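Local coordinates for uncharacterized protein (Bacteroides ovatus, PDB 4E6F) that is of unknown function but adopts a TBP-like fold, with a curved antiparallel sheet packed against helices, at residues V25-E30 and E129-K134; V95-T100 and D160-D165; E113-T118 and R153-F158. All coordinates share one frame; numbering follows the deposited sequence. Where two conformers were deposited one is given.

Contact 1 (V25-E30 and E129-K134)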
loop_
_atom_site.group_PDB
_atom_site.type_symbol
_atom_site.label_atom_id
_atom_site.label_comp_id
_atom_site.label_asym_id
_atom_site.label_seq_id
_atom_site.Cartn_x
_atom_site.Cartn_y
_atom_site.Cartn_z
ATOM N N VAL A 25 -10.149 -2.790 4.393
ATOM C CA VAL A 25 -8.817 -3.273 4.037
ATOM C C VAL A 25 -7.783 -2.259 4.497
ATOM O O VAL A 25 -7.840 -1.077 4.113
ATOM C CB VAL A 25 -8.697 -3.567 2.527
ATOM C CG1 VAL A 25 -7.236 -3.837 2.132
ATOM C CG2 VAL A 25 -9.583 -4.750 2.154
ATOM N N VAL A 26 -6.823 -2.719 5.311
ATOM C CA VAL A 26 -5.739 -1.866 5.774
ATOM C C VAL A 26 -4.451 -2.674 5.731
ATOM O O VAL A 26 -4.315 -3.616 6.516
ATOM C CB VAL A 26 -5.982 -1.326 7.206
ATOM C CG1 VAL A 26 -4.823 -0.425 7.661
ATOM C CG2 VAL A 26 -7.314 -0.576 7.311
ATOM N N PHE A 27 -3.518 -2.333 4.843
ATOM C CA PHE A 27 -2.198 -2.982 4.887
ATOM C C PHE A 27 -1.377 -2.228 5.909
ATOM O O PHE A 27 -1.501 -1.008 5.994
ATOM C CB PHE A 27 -1.514 -2.941 3.509
ATOM C CG PHE A 27 -2.213 -3.733 2.435
ATOM C CD1 PHE A 27 -3.190 -3.147 1.639
ATOM C CD2 PHE A 27 -1.895 -5.073 2.218
ATOM C CE1 PHE A 27 -3.837 -3.880 0.630
ATOM C CE2 PHE A 27 -2.546 -5.811 1.205
ATOM C CZ PHE A 27 -3.511 -5.208 0.423
ATOM N N SER A 28 -0.575 -2.914 6.700
ATOM C CA SER A 28 0.207 -2.189 7.697
ATOM C C SER A 28 1.553 -2.840 7.953
ATOM O O SER A 28 1.739 -4.052 7.755
ATOM C CB SER A 28 -0.555 -2.067 9.009
ATOM O OG SER A 28 -0.776 -3.340 9.585
ATOM N N LYS A 29 2.488 -2.015 8.415
ATOM C CA LYS A 29 3.799 -2.491 8.810
ATOM C C LYS A 29 4.306 -1.616 9.903
ATOM O O LYS A 29 4.202 -0.375 9.836
ATOM C CB LYS A 29 4.791 -2.511 7.633
ATOM C CG LYS A 29 6.146 -3.212 7.934
ATOM C CD LYS A 29 6.061 -4.708 7.813
ATOM C CE LYS A 29 6.135 -5.176 6.383
ATOM N NZ LYS A 29 5.869 -6.631 6.266
ATOM N N GLU A 30 4.860 -2.265 10.925
ATOM C CA GLU A 30 5.489 -1.561 12.023
ATOM C C GLU A 30 6.985 -1.556 11.802
ATOM O O GLU A 30 7.552 -2.552 11.288
ATOM C CB GLU A 30 5.190 -2.206 13.383
ATOM C CG GLU A 30 3.763 -2.045 13.873
ATOM C CD GLU A 30 3.429 -2.780 15.158
ATOM O OE1 GLU A 30 4.150 -3.743 15.509
ATOM O OE2 GLU A 30 2.428 -2.401 15.808
ATOM N N GLU A 129 -14.682 -5.182 -1.307
ATOM C CA GLU A 129 -15.619 -6.051 -2.028
ATOM C C GLU A 129 -14.917 -6.712 -3.195
ATOM O O GLU A 129 -15.590 -7.280 -4.079
ATOM C CB GLU A 129 -16.854 -5.244 -2.535
ATOM C CG GLU A 129 -17.265 -4.037 -1.695
ATOM C CD GLU A 129 -17.703 -4.278 -0.262
ATOM O OE1 GLU A 129 -18.237 -5.372 0.036
ATOM O OE2 GLU A 129 -17.556 -3.342 0.557
ATOM N N TRP A 130 -13.547 -6.668 -3.213
ATOM C CA TRP A 130 -12.795 -7.126 -4.351
ATOM C C TRP A 130 -11.570 -8.022 -4.033
ATOM O O TRP A 130 -11.434 -9.096 -4.619
ATOM C CB TRP A 130 -12.346 -5.876 -5.104
ATOM C CG TRP A 130 -12.232 -6.043 -6.584
ATOM C CD1 TRP A 130 -11.135 -5.780 -7.346
ATOM C CD2 TRP A 130 -13.244 -6.529 -7.486
ATOM N NE1 TRP A 130 -11.404 -6.041 -8.670
ATOM C CE2 TRP A 130 -12.689 -6.510 -8.785
ATOM C CE3 TRP A 130 -14.578 -6.958 -7.325
ATOM C CZ2 TRP A 130 -13.397 -6.961 -9.915
ATOM C CZ3 TRP A 130 -15.282 -7.400 -8.443
ATOM C CH2 TRP A 130 -14.692 -7.397 -9.720
ATOM N N ILE A 131 -10.658 -7.570 -3.129
ATOM C CA ILE A 131 -9.411 -8.328 -2.869
ATOM C C ILE A 131 -9.361 -9.012 -1.504
ATOM O O ILE A 131 -8.352 -9.624 -1.175
ATOM C CB ILE A 131 -8.152 -7.433 -3.062
ATOM C CG1 ILE A 131 -8.115 -6.223 -2.080
ATOM C CG2 ILE A 131 -8.056 -6.970 -4.517
ATOM C CD1 ILE A 131 -6.751 -5.528 -2.040
ATOM N N THR A 132 -10.411 -8.883 -0.703
ATOM C CA THR A 132 -10.469 -9.545 0.599
ATOM C C THR A 132 -10.574 -11.063 0.434
ATOM O O THR A 132 -10.991 -11.541 -0.631
ATOM C CB THR A 132 -11.665 -9.044 1.395
ATOM O OG1 THR A 132 -12.838 -9.164 0.585
ATOM C CG2 THR A 132 -11.476 -7.604 1.879
ATOM N N ASP A 133 -10.210 -11.817 1.480
ATOM C CA ASP A 133 -10.283 -13.294 1.420
ATOM C C ASP A 133 -11.648 -13.788 0.949
ATOM O O ASP A 133 -11.724 -14.734 0.160
ATOM C CB ASP A 133 -10.005 -13.899 2.811
ATOM C CG ASP A 133 -8.590 -13.758 3.326
ATOM O OD1 ASP A 133 -7.754 -13.118 2.633
ATOM O OD2 ASP A 133 -8.297 -14.310 4.414
ATOM N N LYS A 134 -12.728 -13.156 1.450
ATOM C CA LYS A 134 -14.111 -13.532 1.150
ATOM C C LYS A 134 -14.349 -13.651 -0.355
ATOM O O LYS A 134 -15.043 -14.575 -0.799
ATOM C CB LYS A 134 -15.075 -12.492 1.769
ATOM C CG LYS A 134 -16.556 -12.835 1.649
ATOM C CD LYS A 134 -17.406 -11.683 2.175
ATOM C CE LYS A 134 -18.864 -11.837 1.824
ATOM N NZ LYS A 134 -19.667 -10.704 2.350
#

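Contact 2 (V95-T100 and D160-D165). With EDO (1,2-ethanediol), chain E.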
loop_
_atom_site.group_PDB
_atom_site.type_symbol
_atom_site.label_atom_id
_atom_site.label_comp_id
_atom_site.label_asym_id
_atom_site.label_seq_id
_atom_site.Cartn_x
_atom_site.Cartn_y
_atom_site.Cartn_z
ATOM N N VAL A 95 -5.495 3.415 -9.099
ATOM C CA VAL A 95 -5.722 3.129 -7.695
ATOM C C VAL A 95 -5.650 4.450 -6.955
ATOM O O VAL A 95 -4.808 5.278 -7.285
ATOM C CB VAL A 95 -4.754 2.064 -7.091
ATOM C CG1 VAL A 95 -3.297 2.541 -7.097
ATOM C CG2 VAL A 95 -5.175 1.661 -5.671
ATOM N N ASN A 96 -6.552 4.656 -5.992
ATOM C CA ASN A 96 -6.525 5.801 -5.080
ATOM C C ASN A 96 -6.407 5.233 -3.704
ATOM O O ASN A 96 -7.006 4.193 -3.408
ATOM C CB ASN A 96 -7.746 6.692 -5.205
ATOM C CG ASN A 96 -7.713 7.550 -6.442
ATOM O OD1 ASN A 96 -7.205 8.702 -6.452
ATOM N ND2 ASN A 96 -8.222 6.994 -7.524
ATOM N N TYR A 97 -5.618 5.892 -2.850
ATOM C CA TYR A 97 -5.397 5.333 -1.517
ATOM C C TYR A 97 -5.028 6.432 -0.526
ATOM O O TYR A 97 -4.721 7.549 -0.940
ATOM C CB TYR A 97 -4.246 4.280 -1.572
ATOM C CG TYR A 97 -2.965 4.802 -2.204
ATOM C CD1 TYR A 97 -2.042 5.541 -1.455
ATOM C CD2 TYR A 97 -2.722 4.643 -3.569
ATOM C CE1 TYR A 97 -0.888 6.061 -2.041
ATOM C CE2 TYR A 97 -1.551 5.139 -4.161
ATOM C CZ TYR A 97 -0.641 5.848 -3.389
ATOM O OH TYR A 97 0.502 6.364 -3.958
ATOM N N GLN A 98 -4.968 6.082 0.767
ATOM C CA GLN A 98 -4.460 6.977 1.787
ATOM C C GLN A 98 -3.307 6.283 2.485
ATOM O O GLN A 98 -3.367 5.071 2.731
ATOM C CB GLN A 98 -5.569 7.325 2.789
ATOM C CG GLN A 98 -5.081 8.235 3.926
ATOM C CD GLN A 98 -6.213 8.770 4.777
ATOM O OE1 GLN A 98 -7.263 9.184 4.260
ATOM N NE2 GLN A 98 -5.989 8.787 6.100
ATOM N N ILE A 99 -2.225 7.040 2.743
ATOM C CA ILE A 99 -1.086 6.550 3.538
ATOM C C ILE A 99 -1.223 7.224 4.890
ATOM O O ILE A 99 -1.282 8.454 4.933
ATOM C CB ILE A 99 0.296 6.888 2.929
ATOM C CG1 ILE A 99 0.365 6.528 1.446
ATOM C CG2 ILE A 99 1.421 6.182 3.745
ATOM C CD1 ILE A 99 1.693 7.044 0.753
ATOM N N THR A 100 -1.237 6.453 5.978
ATOM C CA THR A 100 -1.359 6.997 7.331
ATOM C C THR A 100 -0.151 6.541 8.115
ATOM O O THR A 100 0.078 5.329 8.229
ATOM C CB THR A 100 -2.656 6.545 7.962
ATOM O OG1 THR A 100 -3.731 7.046 7.146
ATOM C CG2 THR A 100 -2.806 7.041 9.428
ATOM N N ASP A 160 3.740 -4.170 -0.340
ATOM C CA ASP A 160 5.085 -4.626 0.000
ATOM C C ASP A 160 6.147 -3.652 -0.494
ATOM O O ASP A 160 7.142 -3.402 0.212
ATOM C CB ASP A 160 5.352 -6.007 -0.598
ATOM C CG ASP A 160 4.610 -7.125 0.094
ATOM O OD1 ASP A 160 4.169 -6.918 1.256
ATOM O OD2 ASP A 160 4.572 -8.253 -0.473
ATOM N N ASP A 161 5.936 -3.097 -1.699
ATOM C CA ASP A 161 6.881 -2.138 -2.265
ATOM C C ASP A 161 6.957 -0.880 -1.394
ATOM O O ASP A 161 8.049 -0.347 -1.155
ATOM C CB ASP A 161 6.494 -1.772 -3.698
ATOM C CG ASP A 161 7.576 -0.990 -4.410
ATOM O OD1 ASP A 161 8.752 -1.446 -4.396
ATOM O OD2 ASP A 161 7.280 0.118 -4.881
HETATM N N MSE A 162 5.805 -0.429 -0.919
HETATM C CA MSE A 162 5.743 0.758 -0.074
HETATM C C MSE A 162 6.463 0.537 1.241
HETATM O O MSE A 162 7.199 1.417 1.698
HETATM C CB MSE A 162 4.301 1.137 0.206
HETATM C CG MSE A 162 4.205 2.418 1.023
HETATM SE SE MSE A 162 2.409 3.090 1.062
HETATM C CE MSE A 162 2.261 3.666 -0.765
ATOM N N PHE A 163 6.251 -0.639 1.857
ATOM C CA PHE A 163 6.873 -0.933 3.139
ATOM C C PHE A 163 8.390 -1.075 2.986
ATOM O O PHE A 163 9.128 -0.671 3.889
ATOM C CB PHE A 163 6.231 -2.152 3.794
ATOM C CG PHE A 163 4.756 -1.934 4.079
ATOM C CD1 PHE A 163 4.288 -0.692 4.530
ATOM C CD2 PHE A 163 3.842 -2.970 3.936
ATOM C CE1 PHE A 163 2.929 -0.486 4.791
ATOM C CE2 PHE A 163 2.477 -2.756 4.194
ATOM C CZ PHE A 163 2.035 -1.519 4.617
HETATM N N MSE A 164 8.857 -1.601 1.841
HETATM C CA MSE A 164 10.286 -1.643 1.562
HETATM C C MSE A 164 10.840 -0.203 1.414
HETATM O O MSE A 164 11.911 0.112 1.950
HETATM C CB MSE A 164 10.574 -2.470 0.287
HETATM C CG MSE A 164 12.054 -2.450 -0.152
HETATM SE SE MSE A 164 13.334 -3.149 1.171
HETATM C CE MSE A 164 12.678 -4.993 1.267
ATOM N N ASP A 165 10.074 0.680 0.719
ATOM C CA ASP A 165 10.474 2.058 0.528
ATOM C C ASP A 165 10.682 2.750 1.873
ATOM O O ASP A 165 11.649 3.499 2.046
ATOM C CB ASP A 165 9.411 2.797 -0.286
ATOM C CG ASP A 165 10.013 3.769 -1.254
ATOM O OD1 ASP A 165 10.847 3.334 -2.093
ATOM O OD2 ASP A 165 9.701 4.967 -1.151
HETATM C C1 EDO E . -8.721 7.775 -1.468
HETATM O O1 EDO E . -7.941 7.253 -0.402
HETATM C C2 EDO E . -8.081 9.082 -2.005
HETATM O O2 EDO E . -6.762 8.844 -2.507
#

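Contact 3 (E113-T118 and R153-F158). With NO3 (nitrate ion), chain C; EDO (1,2-ethanediol), chain E.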
loop_
_atom_site.group_PDB
_atom_site.type_symbol
_atom_site.label_atom_id
_atom_site.label_comp_id
_atom_site.label_asym_id
_atom_site.label_seq_id
_atom_site.Cartn_x
_atom_site.Cartn_y
_atom_site.Cartn_z
ATOM N N GLU A 113 -4.529 2.468 3.364
ATOM C CA GLU A 113 -5.966 2.253 3.507
ATOM C C GLU A 113 -6.800 3.046 2.519
ATOM O O GLU A 113 -6.256 3.756 1.674
ATOM C CB GLU A 113 -6.374 2.622 4.943
ATOM C CG GLU A 113 -6.001 4.047 5.356
ATOM C CD GLU A 113 -6.447 4.437 6.751
ATOM O OE1 GLU A 113 -7.382 3.801 7.285
ATOM O OE2 GLU A 113 -5.838 5.364 7.328
ATOM N N LYS A 114 -8.144 2.885 2.606
ATOM C CA LYS A 114 -9.102 3.565 1.740
ATOM C C LYS A 114 -8.738 3.319 0.260
ATOM O O LYS A 114 -8.708 4.246 -0.556
ATOM C CB LYS A 114 -9.169 5.072 2.077
ATOM C CG LYS A 114 -9.610 5.312 3.514
ATOM C CD LYS A 114 -9.667 6.807 3.772
ATOM C CE LYS A 114 -9.969 7.109 5.205
ATOM N NZ LYS A 114 -10.016 8.588 5.404
ATOM N N ILE A 115 -8.454 2.058 -0.057
ATOM C CA ILE A 115 -8.026 1.664 -1.395
ATOM C C ILE A 115 -9.224 1.448 -2.298
ATOM O O ILE A 115 -10.117 0.655 -1.971
ATOM C CB ILE A 115 -7.175 0.385 -1.313
ATOM C CG1 ILE A 115 -5.931 0.627 -0.411
ATOM C CG2 ILE A 115 -6.785 -0.117 -2.747
ATOM C CD1 ILE A 115 -5.198 -0.615 0.013
ATOM N N ARG A 116 -9.224 2.141 -3.441
ATOM C CA ARG A 116 -10.286 1.989 -4.422
ATOM C C ARG A 116 -9.683 2.041 -5.805
ATOM O O ARG A 116 -8.722 2.774 -6.062
ATOM C CB ARG A 116 -11.390 3.043 -4.238
ATOM C CG ARG A 116 -10.916 4.463 -4.379
ATOM C CD ARG A 116 -12.041 5.466 -4.128
ATOM N NE ARG A 116 -11.507 6.827 -4.109
ATOM C CZ ARG A 116 -11.303 7.567 -5.192
ATOM N NH1 ARG A 116 -11.623 7.100 -6.394
ATOM N NH2 ARG A 116 -10.775 8.777 -5.083
ATOM N N PHE A 117 -10.270 1.268 -6.696
ATOM C CA PHE A 117 -9.802 1.129 -8.063
ATOM C C PHE A 117 -10.755 1.754 -9.041
ATOM O O PHE A 117 -11.978 1.701 -8.836
ATOM C CB PHE A 117 -9.671 -0.360 -8.408
ATOM C CG PHE A 117 -8.821 -1.163 -7.449
ATOM C CD1 PHE A 117 -7.428 -1.080 -7.488
ATOM C CD2 PHE A 117 -9.411 -2.000 -6.504
ATOM C CE1 PHE A 117 -6.636 -1.811 -6.582
ATOM C CE2 PHE A 117 -8.623 -2.744 -5.608
ATOM C CZ PHE A 117 -7.241 -2.663 -5.671
ATOM N N THR A 118 -10.193 2.350 -10.098
ATOM C CA THR A 118 -10.958 2.908 -11.217
ATOM C C THR A 118 -10.383 2.234 -12.449
ATOM O O THR A 118 -9.241 2.497 -12.847
ATOM C CB THR A 118 -10.910 4.430 -11.255
ATOM O OG1 THR A 118 -11.307 4.920 -9.978
ATOM C CG2 THR A 118 -11.834 5.002 -12.338
ATOM N N ARG A 153 -2.808 -9.959 -6.217
ATOM C CA ARG A 153 -1.348 -9.975 -6.309
ATOM C C ARG A 153 -0.757 -8.572 -6.426
ATOM O O ARG A 153 0.212 -8.252 -5.726
ATOM C CB ARG A 153 -0.880 -10.755 -7.549
ATOM C CG ARG A 153 -1.016 -12.247 -7.449
ATOM C CD ARG A 153 -0.167 -12.918 -8.529
ATOM N NE ARG A 153 -0.585 -14.303 -8.735
ATOM C CZ ARG A 153 -1.428 -14.720 -9.682
ATOM N NH1 ARG A 153 -1.916 -13.865 -10.576
ATOM N NH2 ARG A 153 -1.759 -16.001 -9.763
ATOM N N LYS A 154 -1.257 -7.782 -7.388
ATOM C CA LYS A 154 -0.635 -6.487 -7.654
ATOM C C LYS A 154 -0.861 -5.507 -6.505
ATOM O O LYS A 154 0.021 -4.672 -6.268
ATOM C CB LYS A 154 -1.070 -5.922 -9.017
ATOM C CG LYS A 154 -0.604 -6.798 -10.199
ATOM C CD LYS A 154 0.901 -6.960 -10.279
ATOM C CE LYS A 154 1.358 -7.607 -11.567
ATOM N NZ LYS A 154 1.457 -9.090 -11.460
ATOM N N THR A 155 -1.986 -5.620 -5.770
ATOM C CA THR A 155 -2.191 -4.710 -4.629
ATOM C C THR A 155 -1.265 -5.116 -3.466
ATOM O O THR A 155 -0.649 -4.253 -2.829
ATOM C CB THR A 155 -3.657 -4.646 -4.181
ATOM O OG1 THR A 155 -4.458 -4.320 -5.323
ATOM C CG2 THR A 155 -3.878 -3.575 -3.084
ATOM N N VAL A 156 -1.150 -6.422 -3.197
ATOM C CA VAL A 156 -0.226 -6.903 -2.154
ATOM C C VAL A 156 1.218 -6.487 -2.528
ATOM O O VAL A 156 1.952 -6.005 -1.654
ATOM C CB VAL A 156 -0.363 -8.439 -1.905
ATOM C CG1 VAL A 156 0.780 -8.974 -1.015
ATOM C CG2 VAL A 156 -1.723 -8.774 -1.282
ATOM N N ASP A 157 1.629 -6.662 -3.807
ATOM C CA ASP A 157 2.977 -6.249 -4.240
ATOM C C ASP A 157 3.172 -4.747 -4.031
ATOM O O ASP A 157 4.259 -4.327 -3.623
ATOM C CB ASP A 157 3.231 -6.588 -5.715
ATOM C CG ASP A 157 3.290 -8.078 -6.013
ATOM O OD1 ASP A 157 3.326 -8.878 -5.052
ATOM O OD2 ASP A 157 3.286 -8.442 -7.214
ATOM N N PHE A 158 2.134 -3.953 -4.352
ATOM C CA PHE A 158 2.179 -2.512 -4.187
ATOM C C PHE A 158 2.428 -2.139 -2.709
ATOM O O PHE A 158 3.270 -1.281 -2.412
ATOM C CB PHE A 158 0.854 -1.919 -4.683
ATOM C CG PHE A 158 0.763 -0.431 -4.508
ATOM C CD1 PHE A 158 1.242 0.426 -5.488
ATOM C CD2 PHE A 158 0.199 0.117 -3.360
ATOM C CE1 PHE A 158 1.170 1.809 -5.327
ATOM C CE2 PHE A 158 0.145 1.510 -3.185
ATOM C CZ PHE A 158 0.641 2.340 -4.170
HETATM N N NO3 C . -1.332 -10.774 -12.449
HETATM O O1 NO3 C . -2.032 -11.656 -12.923
HETATM O O2 NO3 C . -0.718 -10.900 -11.414
HETATM O O3 NO3 C . -1.263 -9.614 -13.099
HETATM C C1 EDO E . -8.721 7.775 -1.468
HETATM O O1 EDO E . -7.941 7.253 -0.402
HETATM C C2 EDO E . -8.081 9.082 -2.005
HETATM O O2 EDO E . -6.762 8.844 -2.507
#

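Contact 1 (V25-E30 and E129-K134)
V25 and F27, on strand 24-32 of the TBP-like antiparallel sheet, meet T132 and I131 in the turn that leads into helix 133-136. The contact is buried and purely apolar, with no hydrogen bond between the two segments, and it hides 135 Å² in all. Its backbones stay well apart: V25 CA and T132 CA, the closest such pair, are 7.3 Å from each other, and side chains bridge the distance. V25 points at the turn, and its methyl CG2 lies 3.4 Å from T132 CG2, tighter than ordinary van der Waals contact. On the threonine side the torsion matters: OG1 sits between the backbone N and the carbonyl carbon (chi1 52°), where it hydrogen-bonds to E128 O, and this turns CG2 to V25. Although T132 stands at the N-cap position of the short helix, its hydroxyl is taken up by E128 O and makes no capping bond. E128 also holds the strand, its OE2 taking a hydrogen bond from V25 N. The turn itself is pinned from helix 149-169, where R152 NH1 donates to I131 O and forms a salt bridge with D133. F27 leaves its strand beside the contact rather than straight at it, but its ring reaches I131, the two side chains running at a slant to each other. The methyl I131 CD1 comes to the ring's edge, near the ring plane, 4.1 Å from F27 CZ.

Contact 2 (V95-T100 and D160-D165)
The ring of Y97 is approached obliquely by the end of M162, a selenomethionine modelled in two conformers, whose methyl CE in the one described stops 4.2 Å from Y97 CE1. F158, one helical turn before M162, brings a second ring to Y97 with the planes at about 55°, while the buried phenol OH is hydrogen-bonded to E79 OE2 and N56 ND2. The other flat group, the amide of Q98, belongs to the alternate side of the strand: its NE2 donates to T100 OG1 over 3.0 Å at 158°, slightly tilted from the amide plane, and its OE1 pairs with K114 NZ. Strand 90-104 is a long member of the antiparallel sheet of the TBP-like fold, and Y97 and I99 face the helical layer, where helix 149-169 supplies M162. The ends of I99 and M162 meet head-on, I99 CD1 3.7 Å from M162 CE. The M162 chain runs out extended as far as SE, 4.0 Å from I99 CG1, and the bend at the last torsion (chi3 -70°) then places the methyl CE. With an alanine at I99, M162 would probably lose its main support on the strand, its methyl end would be free to swing, and M49 and L53 would lose a neighbour. An ethanediol, probably from the crystallisation liquor, donates from O2 to Y97 O over 2.9 Å.

Contact 3 (E113-T118 and R153-F158)
T155 of helix 149-169 presses its hydroxyl against the edge of the F117 ring, and this is the tight part of the contact: OG1 lies near the ring plane, 3.3 Å from F117 CZ and 3.6 Å from F117 CE1. F117 extends from strand 107-119 to meet T155 reaching out from the helix packed on the sheet. OG1 stands anti to the carbonyl carbon and beside its own backbone N (chi1 -54°), a place from which it also hydrogen-bonds back to W151 O, one turn earlier. The buried hydroxyl is therefore satisfied within the helix and can rest against the C-H edge of the phenylalanine. W151 adds to the grip, its ring meeting that of F117 edge-to-face. Between T155 CG2 and I115 CD1 the approach is looser, at 4.5 Å, although both side chains point into the interface; F27 and I131 close in on the same threonine methyl.

The outer side is polar and more open. Just before T155, R153 and K154 gather a nitrate ion, probably from the crystallisation liquor. K154, its chain bent twice, sets NZ 2.8 Å from nitrate O2, while R153 NH1 adds a weak bond to the same O2 at 3.3 Å; nitrate O1 lies at the edge of the guanidinium, near its plane. R153 NE has a further partner, the carboxylate of D10, in a salt bridge. On the strand, an ethanediol donates from O1 to K114 O over 3.1 Å.

I115 and F117 turned inward, with K114 and R116 exposed, show the apolar and charged alternation of a strand in a sheet covered by a helix, consistent with the TBP-like fold.

Overall arrangement
All three contacts join one antiparallel sheet to the chain's C-terminal part; contacts 2 and 3 share helix 149-169, while contact 1 uses the turn ahead of it. The centres of contacts 1 and 3 lie about 9 Å apart, and F27 fuses them, its CE1 3.6 Å from I115 CD1; I131 CD1 likewise touches T155 CG2 at 3.6 Å. Contacts 2 and 3, also about 9 Å apart between centres, are tied through neighbouring strands by Q98 N and E113 O, 2.8 Å apart; one ethanediol, probably from the crystallisation liquor, touches both. Contacts 1 and 2, about 12 Å apart between centres, meet where F163 CG packs 3.6 Å from K29 CB. No active site is known.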